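Local coordinates for protein putative Transcriptional Regulator (Rhodococcus sp., PDB 2IA2) that is a putative IclR-family transcriptional regulator that probably binds DNA through a helix-turn-helix domain and senses a small effector through its C-terminal domain, at residues A[227-232]-A[247-252]. Sequence-based numbering, arbitrary orientation.
Sequences VNISTP and PSLRVT
Leu249 lies against the strand between Val227 and Ile229, and its side chain is the one to follow. Its CB meets the end of Ile229 first, with CD1 of Ile229 3.8 Å from CB of Leu249. CG stands anti to the backbone N (chi1 175°), which carries the branch point across to the strand. From there CD1 of Leu249 reaches the backbone itself: it stops 3.7 Å from the carbonyl O of Val227 and 4.0 Å from the C atom of Asn228. CD1 of Leu249 also touches both branches of the valine, 3.9 Å from CG1 and 4.0 Å from CG2 of Val227, and Leu249 packs on Met212 of strand 209-217.

Ile229 extends its CG1 arm beside its own backbone N (chi1 -66°), and the CD1 at the end of that arm comes alongside the base of the leucine. One helical turn on from Ser248, Thr252 gives a looser touch, its CG2 4.3 Å from CG2 of Val227. The helix runs roughly antiparallel to the strand, at 154° between the short axes, which pass 8.8 Å apart.

The alternation of the strand sorts its residues: Val227 and Ile229 point at helix 246-264, whereas Asn228 between them points away, and its side chain packs on Ser149 and Met150 of helix 149-156. On the face covered by helix 246-264, Leu100 and Leu103 of helix 92-107 add to the same layer, Leu100 touching Val227 and Leu103 touching Ile229, Ser248 and Thr252. This is the helix-on-sheet packing of the GAF-like C-terminal domain, here laying the last helix of the chain over a central strand. With aliphatic carbon making nearly every touch, the two elements are held by burial and shape, and the strand's backbone bonding is left to its sheet neighbours.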
# COMPACT_ATOMS: atom_id res chain seq x y z
N VAL A 227 1.23 12.56 -15.42
CA VAL A 227 2.66 12.36 -15.71
C VAL A 227 2.93 13.07 -17.06
O VAL A 227 2.08 13.06 -17.91
CB VAL A 227 3.00 10.83 -15.76
CG1 VAL A 227 2.01 10.06 -16.70
CG2 VAL A 227 4.46 10.59 -16.14
N ASN A 228 4.10 13.69 -17.23
CA ASN A 228 4.43 14.35 -18.48
C ASN A 228 5.80 13.99 -19.00
O ASN A 228 6.59 13.32 -18.32
CB ASN A 228 4.23 15.89 -18.38
CG ASN A 228 5.47 16.66 -17.94
OD1 ASN A 228 6.48 16.07 -17.57
ND2 ASN A 228 5.40 18.01 -17.98
N ILE A 229 6.03 14.38 -20.25
CA ILE A 229 7.36 14.56 -20.82
C ILE A 229 7.38 16.03 -21.23
O ILE A 229 6.42 16.51 -21.78
CB ILE A 229 7.57 13.70 -22.09
CG1 ILE A 229 7.53 12.21 -21.75
CG2 ILE A 229 8.90 14.08 -22.78
CD1 ILE A 229 7.34 11.29 -22.95
N SER A 230 8.47 16.75 -20.96
CA SER A 230 8.56 18.14 -21.39
C SER A 230 9.81 18.29 -22.26
O SER A 230 10.87 17.71 -21.95
CB SER A 230 8.66 19.07 -20.16
OG SER A 230 8.43 20.44 -20.52
N THR A 231 9.70 19.08 -23.32
CA THR A 231 10.80 19.18 -24.31
C THR A 231 10.82 20.49 -25.09
O THR A 231 9.75 21.08 -25.35
CB THR A 231 10.78 17.95 -25.27
OG1 THR A 231 12.03 17.86 -25.95
CG2 THR A 231 9.63 18.02 -26.28
N PRO A 232 12.03 20.98 -25.45
CA PRO A 232 12.05 22.13 -26.37
C PRO A 232 11.33 21.81 -27.66
O PRO A 232 11.42 20.70 -28.17
CB PRO A 232 13.57 22.36 -26.64
CG PRO A 232 14.19 21.89 -25.34
CD PRO A 232 13.39 20.61 -25.04
N PRO A 247 3.60 7.37 -27.11
CA PRO A 247 3.38 5.93 -26.80
C PRO A 247 4.02 5.47 -25.50
O PRO A 247 3.39 4.75 -24.73
CB PRO A 247 4.04 5.21 -28.00
CG PRO A 247 3.87 6.22 -29.14
CD PRO A 247 4.17 7.54 -28.48
N SER A 248 5.25 5.89 -25.25
CA SER A 248 5.94 5.53 -24.01
C SER A 248 5.31 6.21 -22.82
O SER A 248 5.15 5.59 -21.80
CB SER A 248 7.43 5.91 -24.11
OG SER A 248 8.01 5.14 -25.13
N LEU A 249 4.95 7.49 -22.96
CA LEU A 249 4.25 8.23 -21.90
C LEU A 249 2.96 7.48 -21.46
O LEU A 249 2.70 7.33 -20.27
CB LEU A 249 3.97 9.66 -22.39
CG LEU A 249 3.12 10.50 -21.41
CD1 LEU A 249 3.85 10.70 -20.12
CD2 LEU A 249 2.75 11.81 -22.01
N ARG A 250 2.18 6.96 -22.42
CA ARG A 250 0.97 6.20 -22.09
C ARG A 250 1.25 4.96 -21.28
O ARG A 250 0.53 4.64 -20.31
CB ARG A 250 0.18 5.83 -23.37
CG ARG A 250 -0.69 6.95 -23.90
CD ARG A 250 -1.47 6.42 -25.13
NE ARG A 250 -2.09 7.47 -25.95
CZ ARG A 250 -3.30 7.98 -25.70
NH1 ARG A 250 -4.02 7.55 -24.65
NH2 ARG A 250 -3.78 8.94 -26.48
N VAL A 251 2.31 4.25 -21.66
CA VAL A 251 2.68 3.02 -20.97
C VAL A 251 3.18 3.34 -19.55
O VAL A 251 2.87 2.62 -18.62
CB VAL A 251 3.69 2.18 -21.79
CG1 VAL A 251 4.17 0.99 -21.00
CG2 VAL A 251 3.02 1.66 -23.12
N THR A 252 3.91 4.43 -19.38
CA THR A 252 4.41 4.82 -18.07
C THR A 252 3.24 5.16 -17.17
O THR A 252 3.22 4.73 -16.04
CB THR A 252 5.38 6.04 -18.22
OG1 THR A 252 6.51 5.59 -18.96
CG2 THR A 252 5.86 6.56 -16.87